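Local coordinates for putative uncharacterized protein (PDB 4G7X) that probably forms the N-terminal N1 domain of the CTXphi phage coat protein pIII, a domain that in filamentous phages binds the host protein TolA during infection, at residues 20-25 / 36-41; 55-60 / 64-69; 82-87 / 92-97. One frame throughout, in Å; residues are numbered along the deposited sequence. Where two conformers were deposited one is given.

Contact 1: residues 20-25 / 36-41; sequences TSHQLL and VLFDGC
F38 and L24 meet because their first torsions turn the two side chains toward each other between their strands. CG of F38 lies trans to the backbone N (chi1 175°). L24 CG is instead placed opposite the carbonyl carbon, beside the backbone N, and so is CG of H22. The strands 20-25 and 36-38 belong to one mixed beta sheet, but they are not neighbours in it. Their axes are 10.6 Å apart, with N-to-C directions at 109°. No hydrogen bond crosses, and the buried contact is purely one of side chains. L24 divides its branches between two partners. Its CD1 meets V36 CG1 tip to tip at 3.8 Å. Its CD2 lies against the phenyl group, 3.5 Å from F38 CD2. H22 comes to the same side of the ring, at a different part of its rim: its CD2 is 3.8 Å from F38 CE1. The imidazole and phenyl planes are inclined at 48°, so the pair is oblique. Y98 also meets the F38 ring. H22 lies on the strand that pairs with another protein chain. C41 carries a disulfide to C14. Beyond F38 the chain reverses in a type I' turn, F38 to C41, which links strands 35-38 and 41-48 as a beta hairpin. The turn is closed by two backbone hydrogen bonds, F38 N to C41 O at 2.8 Å and C41 N to F38 O at 2.9 Å.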
ATOM      1  N   THR A  20       0.243   4.883   9.315  1.00 12.28           N
ATOM      2  CA  THR A  20      -0.348   4.180   8.174  1.00 11.99           C
ATOM      3  C   THR A  20      -0.439   5.091   6.945  1.00 11.59           C
ATOM      4  O   THR A  20      -0.930   6.222   7.027  1.00 11.59           O
ATOM      5  CB  THR A  20      -1.747   3.618   8.514  1.00 12.04           C
ATOM      6  OG1 THR A  20      -1.660   2.768   9.664  1.00 12.56           O
ATOM      7  CG2 THR A  20      -2.321   2.811   7.346  1.00 12.15           C
ATOM      8  N   SER A  21       0.052   4.581   5.817  1.00 11.22           N
ATOM      9  CA  SER A  21      -0.084   5.233   4.524  1.00 11.00           C
ATOM     10  C   SER A  21      -1.046   4.435   3.656  1.00 10.59           C
ATOM     11  O   SER A  21      -0.973   3.210   3.622  1.00 10.81           O
ATOM     12  CB  SER A  21       1.271   5.283   3.834  1.00 11.11           C
ATOM     13  OG  SER A  21       2.192   6.062   4.574  1.00 12.01           O
ATOM     14  N   HIS A  22      -1.942   5.124   2.954  1.00 10.26           N
ATOM     15  CA  HIS A  22      -2.904   4.464   2.072  1.00 10.13           C
ATOM     16  C   HIS A  22      -2.519   4.594   0.632  1.00  9.33           C
ATOM     17  O   HIS A  22      -2.212   5.690   0.167  1.00  8.97           O
ATOM     18  CB  HIS A  22      -4.298   5.044   2.280  1.00 11.01           C
ATOM     19  CG  HIS A  22      -5.022   4.448   3.450  1.00 12.32           C
ATOM     20  ND1 HIS A  22      -4.785   4.827   4.718  1.00 13.21           N
ATOM     21  CD2 HIS A  22      -5.984   3.445   3.510  1.00 12.85           C
ATOM     22  CE1 HIS A  22      -5.561   4.108   5.549  1.00 13.60           C
ATOM     23  NE2 HIS A  22      -6.296   3.266   4.810  1.00 13.57           N
ATOM     24  N   GLN A  23      -2.522   3.481  -0.091  1.00  8.76           N
ATOM     25  CA  GLN A  23      -2.337   3.539  -1.538  1.00  8.68           C
ATOM     26  C   GLN A  23      -3.687   3.752  -2.200  1.00  8.42           C
ATOM     27  O   GLN A  23      -4.641   3.025  -1.924  1.00  8.64           O
ATOM     28  CB  GLN A  23      -1.687   2.271  -2.090  1.00  8.95           C
ATOM     29  CG  GLN A  23      -1.728   2.204  -3.613  1.00  9.27           C
ATOM     30  CD  GLN A  23      -0.745   1.209  -4.184  1.00  9.40           C
ATOM     31  OE1 GLN A  23       0.465   1.336  -3.996  1.00  9.67           O
ATOM     32  NE2 GLN A  23      -1.260   0.211  -4.890  1.00  9.62           N
ATOM     33  N   LEU A  24      -3.758   4.753  -3.070  1.00  8.11           N
ATOM     34  CA  LEU A  24      -4.962   5.013  -3.849  1.00  8.10           C
ATOM     35  C   LEU A  24      -4.662   4.863  -5.326  1.00  7.97           C
ATOM     36  O   LEU A  24      -3.574   5.231  -5.779  1.00  7.82           O
ATOM     37  CB  LEU A  24      -5.505   6.414  -3.555  1.00  8.27           C
ATOM     38  CG  LEU A  24      -5.962   6.678  -2.116  1.00  8.63           C
ATOM     39  CD1 LEU A  24      -6.432   8.115  -1.998  1.00  8.70           C
ATOM     40  CD2 LEU A  24      -7.057   5.716  -1.688  1.00  9.10           C
ATOM     41  N   LEU A  25      -5.636   4.331  -6.064  1.00  7.94           N
ATOM     42  CA  LEU A  25      -5.513   4.102  -7.503  1.00  7.92           C
ATOM     43  C   LEU A  25      -6.306   5.120  -8.300  1.00  7.70           C
ATOM     44  O   LEU A  25      -7.414   5.505  -7.913  1.00  7.88           O
ATOM     45  CB  LEU A  25      -6.001   2.699  -7.866  1.00  8.21           C
ATOM     46  CG  LEU A  25      -5.353   1.538  -7.116  1.00  8.52           C
ATOM     47  CD1 LEU A  25      -6.040   0.236  -7.496  1.00  8.82           C
ATOM     48  CD2 LEU A  25      -3.852   1.461  -7.352  1.00  8.77           C
ATOM     49  N   VAL A  36      -7.376  13.952  -1.394  1.00  8.78           N
ATOM     50  CA  VAL A  36      -8.485  13.044  -1.645  1.00  8.81           C
ATOM     51  C   VAL A  36      -9.298  12.891  -0.371  1.00  8.72           C
ATOM     52  O   VAL A  36      -8.737  12.652   0.705  1.00  8.87           O
ATOM     53  CB  VAL A  36      -7.997  11.648  -2.096  1.00  8.92           C
ATOM     54  CG1 VAL A  36      -9.170  10.689  -2.263  1.00  9.07           C
ATOM     55  CG2 VAL A  36      -7.208  11.737  -3.392  1.00  9.10           C
ATOM     56  N   LEU A  37     -10.612  13.034  -0.499  1.00  8.71           N
ATOM     57  CA  LEU A  37     -11.521  12.688   0.584  1.00  8.85           C
ATOM     58  C   LEU A  37     -11.813  11.193   0.504  1.00  8.91           C
ATOM     59  O   LEU A  37     -12.592  10.737  -0.340  1.00  8.90           O
ATOM     60  CB  LEU A  37     -12.793  13.531   0.515  1.00  9.08           C
ATOM     61  CG  LEU A  37     -13.733  13.452   1.720  1.00  9.26           C
ATOM     62  CD1 LEU A  37     -13.041  13.922   2.995  1.00  9.51           C
ATOM     63  CD2 LEU A  37     -14.963  14.294   1.429  1.00  9.58           C
ATOM     64  N   PHE A  38     -11.141  10.439   1.370  1.00  9.08           N
ATOM     65  CA  PHE A  38     -11.181   8.985   1.338  1.00  9.63           C
ATOM     66  C   PHE A  38     -11.846   8.475   2.596  1.00  9.78           C
ATOM     67  O   PHE A  38     -11.322   8.656   3.701  1.00  9.56           O
ATOM     68  CB  PHE A  38      -9.762   8.410   1.217  1.00 10.10           C
ATOM     69  CG  PHE A  38      -9.709   6.906   1.296  1.00 10.65           C
ATOM     70  CD1 PHE A  38      -9.423   6.266   2.502  1.00 11.12           C
ATOM     71  CD2 PHE A  38      -9.961   6.131   0.170  1.00 11.17           C
ATOM     72  CE1 PHE A  38      -9.385   4.880   2.578  1.00 11.56           C
ATOM     73  CE2 PHE A  38      -9.917   4.746   0.240  1.00 11.74           C
ATOM     74  CZ  PHE A  38      -9.630   4.121   1.444  1.00 11.78           C
ATOM     75  N   ASP A  39     -12.996   7.830   2.417  1.00 10.25           N
ATOM     76  CA  ASP A  39     -13.757   7.267   3.531  1.00 10.69           C
ATOM     77  C   ASP A  39     -13.987   8.318   4.635  1.00 10.11           C
ATOM     78  O   ASP A  39     -13.905   8.028   5.833  1.00 10.26           O
ATOM     79  CB  ASP A  39     -13.039   6.018   4.062  1.00 12.10           C
ATOM     80  CG  ASP A  39     -13.976   5.028   4.726  1.00 13.29           C
ATOM     81  OD1 ASP A  39     -15.183   4.999   4.400  1.00 14.06           O
ATOM     82  OD2 ASP A  39     -13.486   4.263   5.579  1.00 14.69           O
ATOM     83  N   GLY A  40     -14.265   9.549   4.205  1.00  9.47           N
ATOM     84  CA  GLY A  40     -14.550  10.660   5.113  1.00  9.05           C
ATOM     85  C   GLY A  40     -13.334  11.402   5.643  1.00  8.79           C
ATOM     86  O   GLY A  40     -13.481  12.420   6.305  1.00  8.50           O
ATOM     87  N   CYS A  41     -12.140  10.893   5.343  1.00  8.66           N
ATOM     88  CA  CYS A  41     -10.888  11.452   5.833  1.00  8.79           C
ATOM     89  C   CYS A  41     -10.145  12.162   4.713  1.00  8.52           C
ATOM     90  O   CYS A  41      -9.949  11.593   3.638  1.00  8.51           O
ATOM     91  CB  CYS A  41     -10.008  10.337   6.394  1.00  9.28           C
ATOM     92  SG  CYS A  41      -8.517  10.915   7.238  1.00  9.96           S
TER

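Contact 2: residues 55-60 / 64-69; sequences SCLSNE and YCKGLY
S55 and K66, like L57 and Y64, are hydrogen-bonded pairs of an antiparallel beta hairpin, strands 51-59 and 64-71. Segments 55-59 and 64-69 run antiparallel, at 146°. All four backbone groups of S55 and K66 are used. S55 N donates to K66 O at 3.0 Å, and K66 N donates to S55 O at 2.8 Å. The next pair repeats this, with L57 N to Y64 O at 2.8 Å and Y64 N to L57 O at 3.0 Å. Between these pairs sits the non-hydrogen-bonded pair C56 and C65. Their sulfurs form a cross-strand disulfide, SG to SG 2.0 Å, on the face away from L57 and Y64. The C56 and C65 alpha carbons also make CA-H...O contacts with Y64 O and S55 O.

On the other face, Y64 CG sits between its backbone N and carbonyl carbon (chi1 71°), which swings the ring over beside L57. In the L57 conformer described, one of two, CD1 lies over the Y64 ring in a CH-pi contact, 4.0 Å from its centroid. K66 extends across L57, with its CE near S55 OG and, in that conformer, L57 CD1. Its ammonium NZ is satisfied by the backbone of another protein chain. N59 OD1 lies at the edge of the Y64 ring, near its plane. Water 1 accepts from N59 ND2 (2.9 Å) and from Y64 OH (2.6 Å). This bridges the last strand residue of one arm to the first of the other. N59 OD1 accepts from N61 N, and S58 OG is bonded to D63 OD2, both in the connecting turn.

The register is therefore fixed twice over, by paired backbone bonds and by a covalent link. The polar ends of N59 and Y64 are joined through solvent, while K66 serves the interface with the partner protein.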
ATOM      1  N   SER A  55       3.360   6.914  -8.974  1.00  8.17           N
ATOM      2  CA  SER A  55       3.790   6.420 -10.282  1.00  8.86           C
ATOM      3  C   SER A  55       2.604   5.989 -11.130  1.00  9.30           C
ATOM      4  O   SER A  55       1.544   5.671 -10.599  1.00  9.39           O
ATOM      5  CB  SER A  55       4.800   5.275 -10.136  1.00  9.10           C
ATOM      6  OG  SER A  55       4.240   4.165  -9.461  1.00  9.59           O
ATOM      7  N   CYS A  56       2.787   6.006 -12.448  1.00 10.25           N
ATOM      8  CA  CYS A  56       1.793   5.455 -13.373  1.00 11.28           C
ATOM      9  C   CYS A  56       2.386   4.235 -14.078  1.00 12.15           C
ATOM     10  O   CYS A  56       3.569   4.238 -14.443  1.00 13.02           O
ATOM     11  CB  CYS A  56       1.287   6.513 -14.364  1.00 11.30           C
ATOM     12  SG  CYS A  56       0.516   7.958 -13.580  1.00 11.43           S
ATOM     13  N   LEU A  57       1.563   3.201 -14.243  0.50 12.48           N
ATOM     14  CA  LEU A  57       1.992   1.918 -14.798  0.50 12.93           C
ATOM     15  C   LEU A  57       1.068   1.460 -15.922  0.50 13.41           C
ATOM     16  O   LEU A  57      -0.110   1.811 -15.950  0.50 13.51           O
ATOM     17  CB  LEU A  57       2.010   0.840 -13.711  0.50 12.86           C
ATOM     18  CG  LEU A  57       2.556   1.167 -12.323  0.50 12.70           C
ATOM     19  CD1 LEU A  57       1.572   2.037 -11.558  0.50 12.53           C
ATOM     20  CD2 LEU A  57       2.829  -0.118 -11.559  0.50 12.61           C
ATOM     21  N   SER A  58       1.617   0.662 -16.834  1.00 14.05           N
ATOM     22  CA  SER A  58       0.841   0.024 -17.893  1.00 15.22           C
ATOM     23  C   SER A  58       1.304  -1.425 -17.968  1.00 15.81           C
ATOM     24  O   SER A  58       2.381  -1.715 -18.491  1.00 16.41           O
ATOM     25  CB  SER A  58       1.058   0.739 -19.224  1.00 15.50           C
ATOM     26  OG  SER A  58       0.273   0.157 -20.250  1.00 16.54           O
ATOM     27  N   ASN A  59       0.496  -2.327 -17.417  1.00 16.48           N
ATOM     28  CA  ASN A  59       0.872  -3.738 -17.312  1.00 17.17           C
ATOM     29  C   ASN A  59      -0.338  -4.678 -17.252  1.00 17.56           C
ATOM     30  O   ASN A  59      -1.435  -4.314 -17.683  1.00 17.85           O
ATOM     31  CB  ASN A  59       1.811  -3.955 -16.110  1.00 17.33           C
ATOM     32  CG  ASN A  59       1.198  -3.516 -14.789  1.00 17.27           C
ATOM     33  OD1 ASN A  59      -0.014  -3.579 -14.596  1.00 17.07           O
ATOM     34  ND2 ASN A  59       2.048  -3.087 -13.863  1.00 17.57           N
ATOM     35  N   GLU A  60      -0.130  -5.876 -16.704  1.00 18.67           N
ATOM     36  CA  GLU A  60      -1.184  -6.888 -16.561  1.00 19.31           C
ATOM     37  C   GLU A  60      -2.365  -6.432 -15.694  1.00 18.86           C
ATOM     38  O   GLU A  60      -3.466  -6.975 -15.800  1.00 18.80           O
ATOM     39  CB  GLU A  60      -0.606  -8.214 -16.039  1.00 20.76           C
ATOM     40  CG  GLU A  60       0.109  -8.131 -14.691  1.00 22.53           C
ATOM     41  CD  GLU A  60       1.456  -7.420 -14.755  1.00 23.86           C
ATOM     42  OE1 GLU A  60       2.121  -7.463 -15.817  1.00 25.04           O
ATOM     43  OE2 GLU A  60       1.853  -6.814 -13.736  1.00 25.37           O
ATOM     44  N   TYR A  64      -2.919   2.463 -15.169  1.00 10.95           N
ATOM     45  CA  TYR A  64      -3.366   3.141 -13.962  1.00 10.10           C
ATOM     46  C   TYR A  64      -2.243   3.924 -13.313  1.00  9.40           C
ATOM     47  O   TYR A  64      -1.077   3.776 -13.684  1.00  9.09           O
ATOM     48  CB  TYR A  64      -3.964   2.130 -12.969  1.00 10.14           C
ATOM     49  CG  TYR A  64      -2.964   1.207 -12.299  1.00 10.21           C
ATOM     50  CD1 TYR A  64      -2.568   1.426 -10.979  1.00 10.24           C
ATOM     51  CD2 TYR A  64      -2.436   0.097 -12.973  1.00 10.31           C
ATOM     52  CE1 TYR A  64      -1.666   0.580 -10.352  1.00 10.45           C
ATOM     53  CE2 TYR A  64      -1.530  -0.754 -12.355  1.00 10.49           C
ATOM     54  CZ  TYR A  64      -1.155  -0.504 -11.045  1.00 10.71           C
ATOM     55  OH  TYR A  64      -0.265  -1.340 -10.412  1.00 11.34           O
ATOM     56  N   CYS A  65      -2.616   4.761 -12.351  1.00  8.73           N
ATOM     57  CA  CYS A  65      -1.655   5.459 -11.505  1.00  8.50           C
ATOM     58  C   CYS A  65      -1.929   5.144 -10.040  1.00  8.06           C
ATOM     59  O   CYS A  65      -3.049   4.781  -9.663  1.00  7.71           O
ATOM     60  CB  CYS A  65      -1.720   6.974 -11.724  1.00  8.94           C
ATOM     61  SG  CYS A  65      -1.473   7.519 -13.428  1.00  9.44           S
ATOM     62  N   LYS A  66      -0.896   5.284  -9.219  1.00  7.70           N
ATOM     63  CA  LYS A  66      -1.009   5.035  -7.789  1.00  7.54           C
ATOM     64  C   LYS A  66      -0.208   6.067  -7.021  1.00  7.39           C
ATOM     65  O   LYS A  66       0.841   6.524  -7.480  1.00  7.28           O
ATOM     66  CB  LYS A  66      -0.550   3.614  -7.425  1.00  7.66           C
ATOM     67  CG  LYS A  66       0.886   3.289  -7.806  1.00  7.66           C
ATOM     68  CD  LYS A  66       1.274   1.876  -7.389  1.00  7.84           C
ATOM     69  CE  LYS A  66       2.645   1.502  -7.928  1.00  8.07           C
ATOM     70  NZ  LYS A  66       3.102   0.163  -7.454  1.00  8.21           N
ATOM     71  N   GLY A  67      -0.715   6.419  -5.849  1.00  7.28           N
ATOM     72  CA  GLY A  67      -0.017   7.312  -4.927  1.00  7.44           C
ATOM     73  C   GLY A  67      -0.162   6.838  -3.496  1.00  7.48           C
ATOM     74  O   GLY A  67      -1.079   6.066  -3.183  1.00  7.34           O
ATOM     75  N   LEU A  68       0.761   7.272  -2.634  0.50  7.55           N
ATOM     76  CA  LEU A  68       0.669   7.043  -1.189  0.50  7.66           C
ATOM     77  C   LEU A  68       0.148   8.294  -0.506  0.50  7.60           C
ATOM     78  O   LEU A  68       0.598   9.400  -0.809  0.50  7.48           O
ATOM     79  CB  LEU A  68       2.027   6.675  -0.591  0.50  7.87           C
ATOM     80  CG  LEU A  68       2.511   5.233  -0.730  0.50  8.00           C
ATOM     81  CD1 LEU A  68       3.706   4.997   0.181  0.50  8.09           C
ATOM     82  CD2 LEU A  68       1.396   4.248  -0.415  0.50  8.16           C
ATOM     83  N   TYR A  69      -0.788   8.103   0.423  1.00  7.56           N
ATOM     84  CA  TYR A  69      -1.531   9.198   1.061  1.00  7.73           C
ATOM     85  C   TYR A  69      -1.625   9.055   2.570  1.00  8.14           C
ATOM     86  O   TYR A  69      -1.754   7.942   3.089  1.00  8.26           O
ATOM     87  CB  TYR A  69      -2.958   9.267   0.471  1.00  7.42           C
ATOM     88  CG  TYR A  69      -2.957   9.687  -0.979  1.00  7.24           C
ATOM     89  CD1 TYR A  69      -3.174  11.014  -1.340  1.00  7.21           C
ATOM     90  CD2 TYR A  69      -2.695   8.761  -1.991  1.00  7.13           C
ATOM     91  CE1 TYR A  69      -3.131  11.410  -2.672  1.00  7.17           C
ATOM     92  CE2 TYR A  69      -2.650   9.147  -3.322  1.00  7.14           C
ATOM     93  CZ  TYR A  69      -2.867  10.469  -3.661  1.00  7.12           C
ATOM     94  OH  TYR A  69      -2.791  10.850  -4.990  1.00  7.10           O
TER
HETATM   95  O   HOH W   1       0.770  -3.539 -11.348  1.00 16.43           O

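Contact 3: residues 82-87 / 92-97; sequences PMCDLS and ERCIYP
C84 and C94 are joined covalently. Their SG atoms are 2.0 Å apart, with a chi3 of 94°. The disulfide ties a loop, 82-87, to the short strand 93-95. C94 SG lies between its backbone N and carbonyl carbon (chi1 56°), which turns the sulfur toward the loop.

Two backbone hydrogen bonds flank M83 and make a single beta bridge between M83 and I95. I95 N donates to P82 O at 2.9 Å. C84 N donates to I95 O, also at 2.9 Å. The same oxygen, I95 O, takes a CA-H...O contact from M83 CA as well. Further along, the loop is shaped by an Asx turn, in which D85 OD2 accepts from S87 N.

Apolar contacts fill in around the bridge. M83 is bent at its second and third torsions and folds back over strand 93-95. Its SD comes to 3.9 Å from I95 CB, and its CE rests 3.8 Å from P97 CB. L86 lies at the other end. Its CD1 reaches Y96 CE1 at 3.7 Å, with the two side chains at about a right angle, while its CD2 touches P97 CG. C84 SG approaches the Y96 ring obliquely, 3.8 Å from CD1. P97 CD lies over the rim of one face of that ring.

No helix is present in the domain, so the surroundings are strands and loops. Strand 93-95 runs parallel to strand 35-38, where C94 bonds to S35 and L37 through the backbone. Y96 packs on V36 and L24. Its OH is hydrogen-bonded to L25 O of strand 20-27.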
ATOM      1  N   PRO A  82     -15.509  16.690  -7.441  1.00 10.09           N
ATOM      2  CA  PRO A  82     -15.906  15.545  -8.248  1.00  9.95           C
ATOM      3  C   PRO A  82     -15.390  14.238  -7.659  1.00  9.92           C
ATOM      4  O   PRO A  82     -14.500  14.242  -6.806  1.00  9.83           O
ATOM      5  CB  PRO A  82     -15.210  15.807  -9.588  1.00  9.98           C
ATOM      6  CG  PRO A  82     -13.985  16.565  -9.217  1.00 10.13           C
ATOM      7  CD  PRO A  82     -14.370  17.417  -8.035  1.00 10.16           C
ATOM      8  N   MET A  83     -15.952  13.126  -8.110  1.00 10.10           N
ATOM      9  CA  MET A  83     -15.432  11.815  -7.761  1.00 10.12           C
ATOM     10  C   MET A  83     -14.100  11.597  -8.471  1.00  9.84           C
ATOM     11  O   MET A  83     -13.926  12.006  -9.624  1.00  9.90           O
ATOM     12  CB  MET A  83     -16.430  10.719  -8.145  1.00 10.92           C
ATOM     13  CG  MET A  83     -17.792  10.847  -7.461  1.00 11.60           C
ATOM     14  SD  MET A  83     -17.728  10.841  -5.655  1.00 13.02           S
ATOM     15  CE  MET A  83     -17.104   9.198  -5.342  1.00 12.99           C
ATOM     16  N   CYS A  84     -13.148  10.981  -7.775  1.00  9.45           N
ATOM     17  CA  CYS A  84     -11.882  10.623  -8.409  1.00  9.20           C
ATOM     18  C   CYS A  84     -12.141   9.698  -9.588  1.00  9.34           C
ATOM     19  O   CYS A  84     -13.009   8.823  -9.524  1.00  9.81           O
ATOM     20  CB  CYS A  84     -10.939   9.942  -7.411  1.00  8.95           C
ATOM     21  SG  CYS A  84     -10.575  10.911  -5.927  1.00  8.63           S
ATOM     22  N   ASP A  85     -11.392   9.900 -10.667  1.00  9.07           N
ATOM     23  CA  ASP A  85     -11.500   9.041 -11.838  1.00  9.27           C
ATOM     24  C   ASP A  85     -10.493   7.914 -11.713  1.00  9.31           C
ATOM     25  O   ASP A  85      -9.286   8.148 -11.609  1.00  8.87           O
ATOM     26  CB  ASP A  85     -11.272   9.839 -13.125  1.00  9.25           C
ATOM     27  CG  ASP A  85     -11.686   9.071 -14.380  1.00  9.45           C
ATOM     28  OD1 ASP A  85     -11.842   9.703 -15.442  1.00  9.75           O
ATOM     29  OD2 ASP A  85     -11.851   7.839 -14.319  1.00  9.35           O
ATOM     30  N   LEU A  86     -11.009   6.691 -11.724  1.00  9.65           N
ATOM     31  CA  LEU A  86     -10.197   5.496 -11.573  1.00 10.10           C
ATOM     32  C   LEU A  86      -9.839   4.863 -12.925  1.00  9.87           C
ATOM     33  O   LEU A  86      -9.079   3.901 -12.982  1.00  9.85           O
ATOM     34  CB  LEU A  86     -10.906   4.502 -10.637  1.00 10.88           C
ATOM     35  CG  LEU A  86     -10.722   4.690  -9.111  1.00 11.50           C
ATOM     36  CD1 LEU A  86     -10.861   6.125  -8.615  1.00 11.95           C
ATOM     37  CD2 LEU A  86     -11.671   3.773  -8.353  1.00 12.36           C
ATOM     38  N   SER A  87     -10.355   5.438 -14.013  1.00  9.76           N
ATOM     39  CA  SER A  87     -10.120   4.917 -15.361  1.00  9.92           C
ATOM     40  C   SER A  87      -9.377   5.911 -16.266  1.00  9.75           C
ATOM     41  O   SER A  87      -8.350   5.572 -16.876  1.00 10.33           O
ATOM     42  CB  SER A  87     -11.456   4.500 -15.987  1.00 10.15           C
ATOM     43  OG  SER A  87     -11.305   4.161 -17.352  1.00 10.91           O
ATOM     44  N   GLU A  92      -7.308  16.716  -9.522  0.50  9.71           N
ATOM     45  CA  GLU A  92      -6.261  16.636  -8.500  0.50 10.07           C
ATOM     46  C   GLU A  92      -6.776  16.854  -7.076  0.50 10.00           C
ATOM     47  O   GLU A  92      -6.011  16.728  -6.121  0.50  9.86           O
ATOM     48  CB  GLU A  92      -5.088  17.570  -8.810  0.50 10.67           C
ATOM     49  CG  GLU A  92      -5.426  19.045  -8.734  0.50 11.36           C
ATOM     50  CD  GLU A  92      -6.216  19.519  -9.933  0.50 12.11           C
ATOM     51  OE1 GLU A  92      -6.183  18.844 -10.985  0.50 12.72           O
ATOM     52  OE2 GLU A  92      -6.867  20.575  -9.819  0.50 12.61           O
ATOM     53  N   ARG A  93      -8.059  17.189  -6.944  1.00  9.88           N
ATOM     54  CA  ARG A  93      -8.747  17.169  -5.648  1.00 10.10           C
ATOM     55  C   ARG A  93     -10.082  16.503  -5.878  1.00  9.58           C
ATOM     56  O   ARG A  93     -10.877  16.963  -6.696  1.00  9.67           O
ATOM     57  CB  ARG A  93      -8.936  18.573  -5.081  1.00 11.19           C
ATOM     58  CG  ARG A  93      -7.644  19.161  -4.570  1.00 12.70           C
ATOM     59  CD  ARG A  93      -7.833  20.489  -3.866  1.00 14.23           C
ATOM     60  NE  ARG A  93      -6.559  20.836  -3.251  1.00 15.91           N
ATOM     61  CZ  ARG A  93      -5.535  21.359  -3.920  1.00 16.69           C
ATOM     62  NH1 ARG A  93      -5.660  21.635  -5.210  1.00 17.65           N
ATOM     63  NH2 ARG A  93      -4.393  21.617  -3.296  1.00 17.73           N
ATOM     64  N   CYS A  94     -10.326  15.394  -5.191  1.00  8.91           N
ATOM     65  CA  CYS A  94     -11.499  14.592  -5.510  1.00  8.73           C
ATOM     66  C   CYS A  94     -11.960  13.724  -4.349  1.00  8.68           C
ATOM     67  O   CYS A  94     -11.220  13.518  -3.389  1.00  8.48           O
ATOM     68  CB  CYS A  94     -11.226  13.740  -6.760  1.00  8.74           C
ATOM     69  SG  CYS A  94      -9.780  12.649  -6.659  1.00  8.42           S
ATOM     70  N   ILE A  95     -13.192  13.234  -4.445  1.00  8.78           N
ATOM     71  CA  ILE A  95     -13.755  12.327  -3.448  1.00  9.08           C
ATOM     72  C   ILE A  95     -13.560  10.897  -3.940  1.00  9.51           C
ATOM     73  O   ILE A  95     -13.941  10.569  -5.064  1.00  9.28           O
ATOM     74  CB  ILE A  95     -15.255  12.633  -3.208  1.00  9.07           C
ATOM     75  CG1 ILE A  95     -15.430  14.084  -2.746  1.00  9.17           C
ATOM     76  CG2 ILE A  95     -15.855  11.647  -2.210  1.00  9.06           C
ATOM     77  CD1 ILE A  95     -16.872  14.546  -2.668  1.00  9.36           C
ATOM     78  N   TYR A  96     -12.948  10.046  -3.118  1.00 10.18           N
ATOM     79  CA  TYR A  96     -12.674   8.674  -3.553  1.00 11.49           C
ATOM     80  C   TYR A  96     -13.920   7.784  -3.498  1.00 13.26           C
ATOM     81  O   TYR A  96     -14.697   7.869  -2.547  1.00 14.09           O
ATOM     82  CB  TYR A  96     -11.522   8.045  -2.762  1.00 10.98           C
ATOM     83  CG  TYR A  96     -10.740   7.048  -3.591  1.00 10.44           C
ATOM     84  CD1 TYR A  96      -9.824   7.482  -4.550  1.00 10.35           C
ATOM     85  CD2 TYR A  96     -10.934   5.679  -3.438  1.00 10.43           C
ATOM     86  CE1 TYR A  96      -9.117   6.579  -5.327  1.00 10.04           C
ATOM     87  CE2 TYR A  96     -10.231   4.767  -4.208  1.00 10.07           C
ATOM     88  CZ  TYR A  96      -9.330   5.222  -5.155  1.00 10.00           C
ATOM     89  OH  TYR A  96      -8.632   4.312  -5.915  1.00  9.89           O
ATOM     90  N   PRO A  97     -14.131   6.951  -4.539  1.00 15.08           N
ATOM     91  CA  PRO A  97     -15.255   6.004  -4.531  1.00 17.16           C
ATOM     92  C   PRO A  97     -14.930   4.694  -3.798  1.00 19.87           C
ATOM     93  O   PRO A  97     -14.910   3.621  -4.410  1.00 21.63           O
ATOM     94  CB  PRO A  97     -15.519   5.760  -6.022  1.00 16.67           C
ATOM     95  CG  PRO A  97     -14.215   6.018  -6.695  1.00 16.10           C
ATOM     96  CD  PRO A  97     -13.447   6.995  -5.847  1.00 15.21           C
TER

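Overall arrangement
All three contacts reach one mixed sheet. Contacts 1 and 2 have centres about 15 Å apart and share the pairing of strands 20-27 and 64-71. H22 O lies 2.8 Å from Y69 N, and L24 CD1 packs on Y69 CD2 at 3.8 Å. Contact 3 is closer to contact 1, about 11 Å between centres. Y96 joins them, with its N 2.9 Å from L37 O and its CB 3.6 Å from V36 CG1. Contacts 2 and 3 do not touch; their nearest atoms are about 5 Å apart. Each contact includes at least one disulfide cysteine. Contacts 1 and 2 both border the other protein chain of the assembly, but contact 3 does not.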